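Long-range contact in trehalose-6-phosphate phosphatase (Candida albicans, PDB 5DXI), which belongs to the haloacid dehalogenase (HAD) superfamily of phosphatases, whose catalytic core is a Rossmann-like alpha/beta domain: residues Val189-His201 with Asp237-Trp251. Numbering follows the deposited sequence.
With BEF (beryllium trifluoride ion), chain F.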
loop_
_atom_site.group_PDB
_atom_site.type_symbol
_atom_site.label_atom_id
_atom_site.label_comp_id
_atom_site.label_asym_id
_atom_site.label_seq_id
_atom_site.Cartn_x
_atom_site.Cartn_y
_atom_site.Cartn_z
ATOM N N VAL A 189 -3.529 2.573 13.298
ATOM C CA VAL A 189 -3.267 3.205 12.000
ATOM C C VAL A 189 -2.792 2.111 11.027
ATOM O O VAL A 189 -2.013 1.237 11.414
ATOM C CB VAL A 189 -2.211 4.335 12.078
ATOM C CG1 VAL A 189 -2.768 5.581 12.783
ATOM C CG2 VAL A 189 -0.929 3.849 12.740
ATOM N N ASN A 190 -3.284 2.141 9.790
ATOM C CA ASN A 190 -2.890 1.171 8.766
ATOM C C ASN A 190 -3.406 1.597 7.392
ATOM O O ASN A 190 -4.211 2.529 7.291
ATOM C CB ASN A 190 -3.405 -0.230 9.099
ATOM C CG ASN A 190 -4.917 -0.270 9.248
ATOM O OD1 ASN A 190 -5.657 -0.261 8.253
ATOM N ND2 ASN A 190 -5.389 -0.345 10.499
ATOM N N LYS A 191 -2.942 0.921 6.341
ATOM C CA LYS A 191 -3.299 1.305 4.975
ATOM C C LYS A 191 -4.808 1.151 4.723
ATOM O O LYS A 191 -5.366 1.828 3.865
ATOM C CB LYS A 191 -2.501 0.486 3.955
ATOM C CG LYS A 191 -0.988 0.767 3.922
ATOM C CD LYS A 191 -0.354 0.233 2.628
ATOM C CE LYS A 191 1.149 0.600 2.498
ATOM N NZ LYS A 191 1.694 0.061 1.196
ATOM N N GLY A 192 -5.463 0.260 5.464
ATOM C CA GLY A 192 -6.901 0.084 5.348
ATOM C C GLY A 192 -7.687 1.313 5.801
ATOM O O GLY A 192 -8.697 1.667 5.190
ATOM N N GLU A 193 -7.210 1.976 6.858
ATOM C CA GLU A 193 -7.810 3.227 7.325
ATOM C C GLU A 193 -7.706 4.314 6.271
ATOM O O GLU A 193 -8.650 5.081 6.043
ATOM C CB GLU A 193 -7.117 3.730 8.594
ATOM C CG GLU A 193 -7.705 3.244 9.876
ATOM C CD GLU A 193 -9.186 3.551 9.980
ATOM O OE1 GLU A 193 -9.582 4.740 9.849
ATOM O OE2 GLU A 193 -9.939 2.584 10.177
ATOM N N ILE A 194 -6.530 4.395 5.658
ATOM C CA ILE A 194 -6.273 5.375 4.606
ATOM C C ILE A 194 -7.270 5.182 3.466
ATOM O O ILE A 194 -7.872 6.144 2.977
ATOM C CB ILE A 194 -4.815 5.270 4.050
ATOM C CG1 ILE A 194 -3.786 5.397 5.173
ATOM C CG2 ILE A 194 -4.543 6.331 2.988
ATOM C CD1 ILE A 194 -3.824 6.741 5.892
ATOM N N VAL A 195 -7.431 3.932 3.040
ATOM C CA VAL A 195 -8.315 3.628 1.933
ATOM C C VAL A 195 -9.766 4.011 2.284
ATOM O O VAL A 195 -10.474 4.607 1.467
ATOM C CB VAL A 195 -8.226 2.143 1.550
ATOM C CG1 VAL A 195 -9.364 1.779 0.631
ATOM C CG2 VAL A 195 -6.868 1.872 0.882
ATOM N N LYS A 196 -10.184 3.705 3.510
ATOM C CA LYS A 196 -11.516 4.113 3.984
ATOM C C LYS A 196 -11.681 5.640 3.938
ATOM O O LYS A 196 -12.715 6.147 3.495
ATOM C CB LYS A 196 -11.766 3.584 5.404
ATOM C CG LYS A 196 -13.096 4.002 6.024
ATOM C CD LYS A 196 -13.410 3.171 7.281
ATOM C CE LYS A 196 -12.545 3.575 8.472
ATOM N NZ LYS A 196 -12.716 2.662 9.651
ATOM N N ARG A 197 -10.658 6.371 4.374
ATOM C CA ARG A 197 -10.737 7.828 4.396
ATOM C C ARG A 197 -10.778 8.440 3.001
ATOM O O ARG A 197 -11.277 9.557 2.824
ATOM C CB ARG A 197 -9.566 8.418 5.178
ATOM C CG ARG A 197 -9.706 8.240 6.681
ATOM C CD ARG A 197 -8.432 8.680 7.369
ATOM N NE ARG A 197 -8.463 8.420 8.805
ATOM C CZ ARG A 197 -8.253 9.364 9.715
ATOM N NH1 ARG A 197 -8.001 10.603 9.323
ATOM N NH2 ARG A 197 -8.287 9.073 11.006
ATOM N N LEU A 198 -10.272 7.702 2.019
ATOM C CA LEU A 198 -10.188 8.198 0.646
ATOM C C LEU A 198 -11.387 7.795 -0.182
ATOM O O LEU A 198 -11.846 8.556 -1.037
ATOM C CB LEU A 198 -8.913 7.698 -0.026
ATOM C CG LEU A 198 -7.605 8.277 0.507
ATOM C CD1 LEU A 198 -6.392 7.610 -0.162
ATOM C CD2 LEU A 198 -7.554 9.812 0.330
ATOM N N VAL A 199 -11.883 6.585 0.065
ATOM C CA VAL A 199 -13.008 6.048 -0.683
ATOM C C VAL A 199 -14.336 6.603 -0.166
ATOM O O VAL A 199 -15.166 7.084 -0.940
ATOM C CB VAL A 199 -13.027 4.517 -0.612
ATOM C CG1 VAL A 199 -14.372 3.957 -1.067
ATOM C CG2 VAL A 199 -11.878 3.937 -1.424
ATOM N N LEU A 200 -14.536 6.540 1.144
ATOM C CA LEU A 200 -15.785 7.030 1.723
ATOM C C LEU A 200 -15.647 8.513 1.983
ATOM O O LEU A 200 -15.584 8.948 3.132
ATOM C CB LEU A 200 -16.123 6.286 3.011
ATOM C CG LEU A 200 -16.315 4.778 2.846
ATOM C CD1 LEU A 200 -16.585 4.153 4.198
ATOM C CD2 LEU A 200 -17.438 4.455 1.854
ATOM N N HIS A 201 -15.615 9.280 0.901
ATOM C CA HIS A 201 -15.232 10.688 0.947
ATOM C C HIS A 201 -15.617 11.322 -0.386
ATOM O O HIS A 201 -15.516 10.675 -1.428
ATOM C CB HIS A 201 -13.723 10.820 1.204
ATOM C CG HIS A 201 -13.292 12.171 1.688
ATOM N ND1 HIS A 201 -13.538 12.614 2.971
ATOM C CD2 HIS A 201 -12.597 13.160 1.076
ATOM C CE1 HIS A 201 -13.035 13.827 3.119
ATOM N NE2 HIS A 201 -12.452 14.180 1.986
ATOM N N ASP A 237 -0.449 -4.405 2.424
ATOM C CA ASP A 237 -1.436 -4.066 1.400
ATOM C C ASP A 237 -2.720 -4.884 1.506
ATOM O O ASP A 237 -3.758 -4.503 0.967
ATOM C CB ASP A 237 -0.809 -4.253 0.042
ATOM C CG ASP A 237 0.493 -3.500 -0.059
ATOM O OD1 ASP A 237 1.535 -4.129 -0.314
ATOM O OD2 ASP A 237 0.459 -2.272 0.177
ATOM N N GLU A 238 -2.642 -6.024 2.180
ATOM C CA GLU A 238 -3.850 -6.801 2.479
ATOM C C GLU A 238 -4.863 -5.956 3.275
ATOM O O GLU A 238 -6.083 -6.192 3.208
ATOM C CB GLU A 238 -3.481 -8.066 3.250
ATOM C CG GLU A 238 -2.682 -9.085 2.408
ATOM C CD GLU A 238 -3.461 -9.587 1.204
ATOM O OE1 GLU A 238 -4.633 -10.032 1.376
ATOM O OE2 GLU A 238 -2.909 -9.522 0.084
ATOM N N ASP A 239 -4.359 -4.995 4.048
ATOM C CA ASP A 239 -5.242 -4.051 4.747
ATOM C C ASP A 239 -6.040 -3.205 3.755
ATOM O O ASP A 239 -7.223 -2.940 3.960
ATOM C CB ASP A 239 -4.434 -3.151 5.692
ATOM C CG ASP A 239 -3.814 -3.934 6.831
ATOM O OD1 ASP A 239 -4.314 -5.047 7.108
ATOM O OD2 ASP A 239 -2.858 -3.448 7.459
ATOM N N MET A 240 -5.398 -2.795 2.665
ATOM C CA MET A 240 -6.112 -2.066 1.631
ATOM C C MET A 240 -7.177 -2.930 0.971
ATOM O O MET A 240 -8.310 -2.481 0.815
ATOM C CB MET A 240 -5.162 -1.529 0.564
ATOM C CG MET A 240 -4.131 -0.542 1.102
ATOM S SD MET A 240 -3.407 0.500 -0.188
ATOM C CE MET A 240 -2.504 -0.753 -1.100
ATOM N N PHE A 241 -6.815 -4.154 0.589
ATOM C CA PHE A 241 -7.747 -5.034 -0.120
ATOM C C PHE A 241 -8.952 -5.347 0.772
ATOM O O PHE A 241 -10.099 -5.369 0.314
ATOM C CB PHE A 241 -7.072 -6.352 -0.554
ATOM C CG PHE A 241 -5.804 -6.171 -1.367
ATOM C CD1 PHE A 241 -5.621 -5.056 -2.160
ATOM C CD2 PHE A 241 -4.810 -7.148 -1.352
ATOM C CE1 PHE A 241 -4.447 -4.894 -2.914
ATOM C CE2 PHE A 241 -3.641 -6.996 -2.094
ATOM C CZ PHE A 241 -3.459 -5.869 -2.877
ATOM N N ASN A 242 -8.674 -5.635 2.040
ATOM C CA ASN A 242 -9.734 -5.939 2.996
ATOM C C ASN A 242 -10.695 -4.756 3.156
ATOM O O ASN A 242 -11.897 -4.946 3.171
ATOM C CB ASN A 242 -9.147 -6.333 4.350
ATOM C CG ASN A 242 -8.936 -7.826 4.488
ATOM O OD1 ASN A 242 -9.813 -8.641 4.151
ATOM N ND2 ASN A 242 -7.770 -8.201 5.003
ATOM N N SER A 243 -10.163 -3.540 3.288
ATOM C CA SER A 243 -11.033 -2.363 3.413
ATOM C C SER A 243 -11.922 -2.212 2.192
ATOM O O SER A 243 -13.116 -1.923 2.325
ATOM C CB SER A 243 -10.236 -1.068 3.627
ATOM O OG SER A 243 -9.761 -1.016 4.953
ATOM N N LEU A 244 -11.346 -2.401 1.009
ATOM C CA LEU A 244 -12.145 -2.331 -0.212
ATOM C C LEU A 244 -13.223 -3.412 -0.287
ATOM O O LEU A 244 -14.345 -3.139 -0.719
ATOM C CB LEU A 244 -11.255 -2.427 -1.443
ATOM C CG LEU A 244 -10.453 -1.177 -1.762
ATOM C CD1 LEU A 244 -9.526 -1.491 -2.912
ATOM C CD2 LEU A 244 -11.373 -0.002 -2.113
ATOM N N ASN A 245 -12.888 -4.636 0.108
ATOM C CA ASN A 245 -13.888 -5.708 0.125
ATOM C C ASN A 245 -15.043 -5.388 1.074
ATOM O O ASN A 245 -16.207 -5.623 0.760
ATOM C CB ASN A 245 -13.247 -7.035 0.519
ATOM C CG ASN A 245 -12.296 -7.558 -0.541
ATOM O OD1 ASN A 245 -12.406 -7.214 -1.727
ATOM N ND2 ASN A 245 -11.344 -8.385 -0.117
ATOM N N GLU A 246 -14.707 -4.873 2.248
ATOM C CA GLU A 246 -15.713 -4.496 3.232
ATOM C C GLU A 246 -16.622 -3.375 2.728
ATOM O O GLU A 246 -17.834 -3.413 2.918
ATOM C CB GLU A 246 -15.022 -4.090 4.528
ATOM C CG GLU A 246 -14.300 -5.258 5.185
ATOM C CD GLU A 246 -13.631 -4.872 6.490
ATOM O OE1 GLU A 246 -13.478 -3.653 6.750
ATOM O OE2 GLU A 246 -13.264 -5.795 7.251
ATOM N N ILE A 247 -16.036 -2.380 2.072
ATOM C CA ILE A 247 -16.825 -1.287 1.527
ATOM C C ILE A 247 -17.751 -1.799 0.419
ATOM O O ILE A 247 -18.934 -1.445 0.363
ATOM C CB ILE A 247 -15.920 -0.161 1.002
ATOM C CG1 ILE A 247 -15.273 0.560 2.184
ATOM C CG2 ILE A 247 -16.718 0.812 0.153
ATOM C CD1 ILE A 247 -14.094 1.470 1.805
ATOM N N ASN A 248 -17.214 -2.662 -0.436
ATOM C CA ASN A 248 -17.992 -3.257 -1.512
ATOM C C ASN A 248 -19.167 -4.040 -0.955
ATOM O O ASN A 248 -20.292 -3.915 -1.443
ATOM C CB ASN A 248 -17.120 -4.192 -2.349
ATOM C CG ASN A 248 -17.766 -4.578 -3.664
ATOM O OD1 ASN A 248 -17.802 -3.789 -4.602
ATOM N ND2 ASN A 248 -18.286 -5.800 -3.735
ATOM N N LYS A 249 -18.909 -4.803 0.102
ATOM C CA LYS A 249 -19.952 -5.621 0.702
ATOM C C LYS A 249 -20.979 -4.729 1.412
ATOM O O LYS A 249 -22.172 -5.032 1.423
ATOM C CB LYS A 249 -19.365 -6.637 1.679
ATOM C CG LYS A 249 -20.422 -7.513 2.308
ATOM C CD LYS A 249 -19.854 -8.535 3.274
ATOM C CE LYS A 249 -20.979 -9.430 3.800
ATOM N NZ LYS A 249 -20.486 -10.558 4.635
ATOM N N LYS A 250 -20.510 -3.620 1.976
ATOM C CA LYS A 250 -21.389 -2.653 2.630
ATOM C C LYS A 250 -22.328 -2.076 1.572
ATOM O O LYS A 250 -23.544 -1.971 1.787
ATOM C CB LYS A 250 -20.571 -1.544 3.306
ATOM C CG LYS A 250 -21.372 -0.378 3.869
ATOM C CD LYS A 250 -22.101 -0.836 5.122
ATOM C CE LYS A 250 -22.662 0.320 5.936
ATOM N NZ LYS A 250 -23.745 1.063 5.236
ATOM N N TRP A 251 -21.761 -1.717 0.422
ATOM C CA TRP A 251 -22.564 -1.221 -0.691
ATOM C C TRP A 251 -23.579 -2.246 -1.231
ATOM O O TRP A 251 -24.666 -1.853 -1.654
ATOM C CB TRP A 251 -21.655 -0.751 -1.819
ATOM C CG TRP A 251 -20.974 0.555 -1.526
ATOM C CD1 TRP A 251 -21.330 1.476 -0.579
ATOM C CD2 TRP A 251 -19.816 1.086 -2.183
ATOM N NE1 TRP A 251 -20.458 2.543 -0.608
ATOM C CE2 TRP A 251 -19.524 2.326 -1.585
ATOM C CE3 TRP A 251 -18.990 0.622 -3.214
ATOM C CZ2 TRP A 251 -18.442 3.114 -1.986
ATOM C CZ3 TRP A 251 -17.933 1.403 -3.616
ATOM C CH2 TRP A 251 -17.662 2.638 -3.002
HETATM BE BE BEF F . 4.215 -0.154 -0.694
HETATM F F1 BEF F . 4.390 -0.211 1.065
HETATM F F2 BEF F . 5.664 -1.153 -0.842
HETATM F F3 BEF F . 5.231 1.277 -0.903
HETATM O O HOH W 1 -1.221 -1.505 6.774
#
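Lys191 and Asp237 meet where two helices of the HAD-type Rossmann-like core, 191-199 and 235-253, run side by side against its central sheet, their N-terminal ends at the active site. The short helical segments cross at -40°, 7.4 Å apart at closest approach. Lys191 starts the contact: its CB rests on Met240 CG at 3.4 Å, a tight carbon pair. CG stands anti to the carbonyl carbon, beside the backbone N (chi1 -67°), and the rest of the chain runs out extended alongside Asp237. CD passes Asp237 OD2 and Met240 CG, and CE comes within 3.6 Å of F1 of the beryllium trifluoride ion. At the tip, NZ forms a salt bridge with Asp237 OD2 (2.8 Å), which receives it on its syn lone pair, and a hydrogen bond to F1 of the ion (2.7 Å); Ile67 O is a third acceptor. Asp237 is a second-shell residue that probably helps to position this ammonium: its OD1 accepts from the backbone N of Asp233, a magnesium ligand, and of Asp234. Asn190 caps helix 191-199, its OD1 taking Glu193 N from above the carbonyl plane and Gly192 N more weakly. A water bridges Lys191 N and Asp239 OD2. The backbones come closest at Gly192, whose CA lies 3.3 Å from Asp239 O. Further along, the contact turns apolar. Val195 sets CG2 on Met240 CG and CG1 on Leu244 CD2, crossing both side chains nearly at right angles; Met240 and Leu244 also reach Cys230 of strand 227-232. Val199 meets Ile247 tip to tip, CG1 to CD1 at 3.8 Å. At the far end Leu200 CD2 lies 4.2 Å from Trp251 CZ2, while Ile247 CG2 sits over one face of that indole, offset toward its rim.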